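Putative cell invasion protein with MAC/Perforin domain (Bacteroides thetaiotaomicron VPI-5482, PDB 3KK7) is of unknown detailed function but, as a member of the membrane-attack complex/perforin family, may act on membranes and perhaps take part in cell invasion. Local coordinates at residues N412-A415 with A416-S419; D505-Y508 with I509-A512; T530-Y533 with Q534-I538. One frame throughout, in Å; residues are numbered along the deposited sequence.

Interaction 1 of 3, residues N412-A415 with A416-S419; sequences NPDA and ASQS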
# COMPACT_ATOMS: atom_id res chain seq x y z
N ASN A 412 5.64 23.59 21.15
CA ASN A 412 5.09 24.48 22.19
C ASN A 412 4.16 25.46 21.48
O ASN A 412 4.62 26.45 20.90
CB ASN A 412 6.21 25.24 22.94
CG ASN A 412 7.31 24.29 23.52
OD1 ASN A 412 7.43 23.12 23.12
ND2 ASN A 412 8.12 24.82 24.47
N PRO A 413 2.84 25.19 21.50
CA PRO A 413 1.94 26.01 20.69
C PRO A 413 1.89 27.47 21.15
O PRO A 413 1.51 28.34 20.36
CB PRO A 413 0.59 25.30 20.84
CG PRO A 413 0.66 24.62 22.16
CD PRO A 413 2.10 24.23 22.35
N ASP A 414 2.32 27.73 22.39
CA ASP A 414 2.45 29.10 22.91
C ASP A 414 3.74 29.81 22.47
O ASP A 414 4.00 30.95 22.86
CB ASP A 414 2.33 29.11 24.45
CG ASP A 414 0.87 29.20 24.94
OD1 ASP A 414 -0.08 29.00 24.13
OD2 ASP A 414 0.65 29.49 26.14
N ALA A 415 4.53 29.15 21.64
CA ALA A 415 5.74 29.73 21.09
C ALA A 415 5.43 30.89 20.14
O ALA A 415 6.26 31.79 20.00
CB ALA A 415 6.58 28.66 20.39
N ALA A 416 4.26 30.87 19.48
CA ALA A 416 3.85 31.95 18.57
C ALA A 416 3.50 33.25 19.32
O ALA A 416 3.67 34.36 18.78
CB ALA A 416 2.68 31.52 17.68
N SER A 417 3.02 33.11 20.56
CA SER A 417 2.73 34.25 21.45
C SER A 417 3.98 35.06 21.77
O SER A 417 3.92 36.27 21.88
CB SER A 417 2.12 33.76 22.78
OG SER A 417 0.98 32.93 22.61
N GLN A 418 5.11 34.39 21.91
CA GLN A 418 6.32 35.05 22.37
C GLN A 418 6.72 36.19 21.44
O GLN A 418 6.48 36.15 20.24
CB GLN A 418 7.47 34.04 22.50
CG GLN A 418 7.13 32.83 23.39
CD GLN A 418 8.37 32.08 23.85
OE1 GLN A 418 8.80 31.11 23.21
NE2 GLN A 418 8.96 32.52 24.96
N SER A 419 7.31 37.22 22.03
CA SER A 419 7.70 38.41 21.30
C SER A 419 8.91 38.12 20.44
O SER A 419 9.83 37.43 20.87
CB SER A 419 8.09 39.52 22.28
OG SER A 419 9.30 39.19 22.94
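Ala416 meets the preceding residues mainly through its backbone, its N lying 3.8 Å from Pro413 O where the chain curls back on itself. Its methyl adds little, CB resting 3.7 Å from Ala415 C, and such a short side chain suits this exposed bend. At Ser417 the curl is marked by a weak hydrogen bond from Ser417 N to Asp414 O, 3.3 Å long and bent at 129°. With chi1 at -54° the hydroxyl stands beside its own backbone N, which brings Ser417 OG to 3.6 Å from Asp414 O; a small polar residue fits this solvent-facing corner. Gln418 N repeats the step with a weak hydrogen bond to Ala415 O, 3.4 Å away. Its longer side chain runs back alongside the turn, Gln418 CG standing 3.7 Å from Asp414 O and Gln418 OE1 reaching to 4.0 Å from Ala415 CA. Together with the stronger bond from Ala415 N to Asn412 O, at 2.8 Å, these links join residues three apart, as in successive tight turns. From Gln418 onward the backbone is extended. The turn carries the chain from strand 407-411 to helix 420-424, where Glu422 weakly accepts from Gln418 NE2 and Ser419 OG. Arg385 of strand 376-386 binds Ala416 O and Gln418 O, while buried Ala415 packs on Asp395 of strand 392-401.

Interaction 2 of 3, residues D505-Y508 with I509-A512; sequences DDDY and IPDA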
# COMPACT_ATOMS: atom_id res chain seq x y z
N ASP A 505 3.07 -5.51 21.87
CA ASP A 505 3.56 -5.88 23.19
C ASP A 505 4.77 -6.82 23.15
O ASP A 505 4.67 -8.04 23.38
CB ASP A 505 2.45 -6.49 24.05
CG ASP A 505 2.83 -6.64 25.51
OD1 ASP A 505 3.84 -6.04 25.93
OD2 ASP A 505 2.12 -7.33 26.27
N ASP A 506 5.91 -6.22 22.86
CA ASP A 506 7.18 -6.89 22.93
C ASP A 506 8.13 -5.85 23.47
O ASP A 506 8.36 -4.84 22.83
CB ASP A 506 7.65 -7.39 21.57
CG ASP A 506 8.85 -8.35 21.68
OD1 ASP A 506 9.70 -8.21 22.58
OD2 ASP A 506 8.94 -9.25 20.83
N ASP A 507 8.69 -6.13 24.64
CA ASP A 507 9.62 -5.23 25.30
C ASP A 507 10.77 -4.74 24.39
O ASP A 507 11.30 -3.64 24.59
CB ASP A 507 10.14 -5.87 26.61
CG ASP A 507 9.10 -5.86 27.77
OD1 ASP A 507 8.01 -5.26 27.62
OD2 ASP A 507 9.37 -6.43 28.84
N TYR A 508 11.14 -5.51 23.37
CA TYR A 508 12.20 -5.04 22.49
C TYR A 508 11.91 -3.63 21.93
O TYR A 508 12.84 -2.87 21.69
CB TYR A 508 12.50 -6.03 21.37
CG TYR A 508 11.90 -5.71 19.98
CD1 TYR A 508 12.58 -4.90 19.07
CD2 TYR A 508 10.69 -6.25 19.57
CE1 TYR A 508 12.04 -4.64 17.80
CE2 TYR A 508 10.17 -5.98 18.34
CZ TYR A 508 10.84 -5.18 17.45
OH TYR A 508 10.29 -4.92 16.21
N ILE A 509 10.64 -3.29 21.73
CA ILE A 509 10.26 -1.97 21.20
C ILE A 509 10.50 -0.86 22.20
O ILE A 509 11.28 0.05 21.93
CB ILE A 509 8.80 -1.93 20.65
CG1 ILE A 509 8.64 -2.92 19.49
CG2 ILE A 509 8.43 -0.51 20.18
CD1 ILE A 509 7.21 -3.10 19.00
N PRO A 510 9.84 -0.89 23.38
CA PRO A 510 10.20 0.17 24.35
C PRO A 510 11.71 0.25 24.62
O PRO A 510 12.24 1.34 24.86
CB PRO A 510 9.43 -0.20 25.63
CG PRO A 510 8.84 -1.58 25.38
CD PRO A 510 8.78 -1.78 23.88
N ASP A 511 12.40 -0.89 24.55
CA ASP A 511 13.86 -0.93 24.76
C ASP A 511 14.63 -0.21 23.63
O ASP A 511 15.66 0.43 23.88
CB ASP A 511 14.38 -2.37 25.01
CG ASP A 511 14.33 -2.78 26.52
OD1 ASP A 511 14.18 -1.88 27.37
OD2 ASP A 511 14.43 -4.00 26.84
N ALA A 512 14.13 -0.29 22.40
CA ALA A 512 14.72 0.46 21.30
C ALA A 512 14.66 1.97 21.61
O ALA A 512 15.61 2.70 21.33
CB ALA A 512 14.05 0.14 20.04
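Turned to a chi1 of 101°, away from a staggered value, the Tyr508 ring swings across the neighbouring Ile509, whose CG1 stands beside its own backbone N (chi1 -62°). The two torsions set Ile509 CG1 over one face of the ring, 3.8 Å from the Tyr508 centroid and displaced toward the rim, a CH-pi contact between adjacent residues. Tyrosine suits the place because its ring offers an apolar face while its OH reaches a hydrogen bond with Asn198. Replacing it by an alanine takes that face away, which would probably leave Ile509 CG1 poorly covered and Asn198 without its hydroxyl partner. At the start of the helix, Asp506 OD1 caps Tyr508 N at 3.2 Å, met from above the carboxylate plane, and Asp506 O takes Ile509 N at 3.0 Å. The first helical turn then closes with Asp511 N on Asp507 O, 3.0 Å, and Ala512 N on Tyr508 O, also 3.0 Å. Pro510, which has no N-H to give, is well placed in this first turn, its CD packed 3.2 Å from Asp507 O. The acidic Asp507 probably also gains from the helix N terminus. Helix 508-512 follows strand 499-504, on whose Tyr503 both Ile509 and Pro510 rest; Leu516 of helix 516-521 packs against Pro510, and Arg27 binds the carbonyls of Asp511 and Ala512.

Interaction 3 of 3, residues T530-Y533 with Q534-I538; sequences TTLY and QRYKI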
# COMPACT_ATOMS: atom_id res chain seq x y z
N THR A 530 -12.87 3.19 20.39
CA THR A 530 -13.55 4.19 19.57
C THR A 530 -13.21 5.56 20.13
O THR A 530 -12.94 6.47 19.36
CB THR A 530 -15.10 3.94 19.44
OG1 THR A 530 -15.75 4.25 20.66
CG2 THR A 530 -15.45 2.50 19.08
N THR A 531 -13.17 5.69 21.46
CA THR A 531 -12.74 6.95 22.10
C THR A 531 -11.32 7.28 21.70
O THR A 531 -11.00 8.42 21.34
CB THR A 531 -12.85 6.87 23.66
OG1 THR A 531 -14.24 6.90 24.03
CG2 THR A 531 -12.10 8.03 24.36
N LEU A 532 -10.45 6.29 21.71
CA LEU A 532 -9.06 6.54 21.35
C LEU A 532 -8.94 7.12 19.95
O LEU A 532 -8.41 8.20 19.76
CB LEU A 532 -8.25 5.25 21.47
CG LEU A 532 -6.75 5.44 21.66
CD1 LEU A 532 -6.49 6.28 22.95
CD2 LEU A 532 -6.05 4.06 21.70
N TYR A 533 -9.47 6.42 18.95
CA TYR A 533 -9.28 6.90 17.59
C TYR A 533 -10.19 8.07 17.21
O TYR A 533 -9.94 8.73 16.20
CB TYR A 533 -9.37 5.76 16.56
CG TYR A 533 -10.65 4.94 16.50
CD1 TYR A 533 -11.86 5.50 16.09
CD2 TYR A 533 -10.63 3.56 16.74
CE1 TYR A 533 -13.02 4.74 15.97
CE2 TYR A 533 -11.80 2.79 16.63
CZ TYR A 533 -12.99 3.39 16.25
OH TYR A 533 -14.15 2.65 16.16
N GLN A 534 -11.25 8.31 17.96
CA GLN A 534 -12.09 9.47 17.63
C GLN A 534 -11.54 10.76 18.22
O GLN A 534 -11.79 11.83 17.66
CB GLN A 534 -13.54 9.27 18.07
CG GLN A 534 -14.25 8.24 17.24
CD GLN A 534 -15.70 8.16 17.51
OE1 GLN A 534 -16.22 8.67 18.52
NE2 GLN A 534 -16.40 7.52 16.61
N ARG A 535 -10.82 10.65 19.33
CA ARG A 535 -10.40 11.81 20.09
C ARG A 535 -8.90 11.95 20.25
O ARG A 535 -8.46 12.99 20.71
CB ARG A 535 -11.09 11.81 21.47
CG ARG A 535 -12.66 11.96 21.42
CD ARG A 535 -13.31 11.98 22.83
NE ARG A 535 -12.54 12.83 23.75
CZ ARG A 535 -12.59 12.79 25.08
NH1 ARG A 535 -13.42 11.96 25.72
NH2 ARG A 535 -11.79 13.60 25.79
N TYR A 536 -8.12 10.95 19.86
CA TYR A 536 -6.66 11.04 19.97
C TYR A 536 -5.96 10.95 18.61
O TYR A 536 -6.54 10.49 17.63
CB TYR A 536 -6.12 9.97 20.93
CG TYR A 536 -6.54 10.18 22.37
CD1 TYR A 536 -7.82 9.87 22.79
CD2 TYR A 536 -5.65 10.69 23.32
CE1 TYR A 536 -8.22 10.06 24.11
CE2 TYR A 536 -6.04 10.88 24.66
CZ TYR A 536 -7.33 10.57 25.05
OH TYR A 536 -7.75 10.76 26.36
N LYS A 537 -4.74 11.47 18.56
CA LYS A 537 -3.81 11.22 17.48
C LYS A 537 -2.95 10.06 17.96
O LYS A 537 -2.41 10.09 19.05
CB LYS A 537 -2.94 12.45 17.21
CG LYS A 537 -3.67 13.67 16.59
CD LYS A 537 -4.08 13.44 15.12
CE LYS A 537 -4.86 14.64 14.58
NZ LYS A 537 -5.04 14.57 13.09
N ILE A 538 -2.84 9.03 17.15
CA ILE A 538 -2.10 7.84 17.51
C ILE A 538 -0.84 7.69 16.64
O ILE A 538 -0.91 7.70 15.41
CB ILE A 538 -2.98 6.57 17.37
CG1 ILE A 538 -4.28 6.69 18.18
CG2 ILE A 538 -2.19 5.36 17.84
CD1 ILE A 538 -5.25 5.65 17.80
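Gln534 N bonds to Thr530 O at 2.9 Å and Arg535 N to Thr531 O at 3.0 Å, the four-residue spacing of an alpha helix in its last turn. One more such bond follows, Tyr536 N to Leu532 O at 2.8 Å, although Tyr536 has already left helical geometry with psi at 158°. Leu532 O is also approached by Arg535 N in a weak bond of 3.5 Å, so two N-H groups share this carbonyl where the helix ends and the chain opens into strand 537-540. The side chains then fold over the exit. Leu532 CG lies anti to the backbone N (chi1 -157°), which carries CD1 over one face of the Tyr536 ring, 4.2 Å from its centroid, the two side chains crossing at about a right angle in a CH-pi contact. Thr531 O sits at the edge of the same ring, in its plane. Leucine suits the spot because its second contact is equally apolar: Leu532 CG meets Ile538 CD1 at 4.1 Å, and this isoleucine methyl also approaches Tyr533 CB at 4.3 Å, bridging from the strand back to the helix. Tyr533 and Gln534 run side by side, Gln534 CG 3.8 Å from Tyr533 CD1, with ring and amide planes 73° apart; Thr530 CA packs on one face of the Tyr533 ring. A long, polar glutamine fits the exposed flank, its aliphatic part lying along the ring. Beyond the turn, Tyr533 packs on Arg181, Lys182 and Ala185 of helix 177-186, and Leu532 rests on Tyr491 and Tyr493 of strand 489-494. Strand 537-540 joins the four-stranded sheet at its edge, beside strand 499-504.

In the fold
All three contacts are local, so each closes only a short turn, and along the chain they follow in series without nesting or crossing. Interaction 1 comes first, within the D2 domain of the family, where it links strand 407-411 to the helix that follows. Interactions 2 and 3 both fall in the D3 domain and adjoin strands of the small four-stranded sheet: 505-512 starts a helix after its third strand, and 530-538 ends a helix and leads into the last strand. Their centres lie about 23 Å apart, with nearest atoms about 12 Å apart. The centre of interaction 1 is about 35 Å from that of interaction 2 and about 26 Å from that of interaction 3.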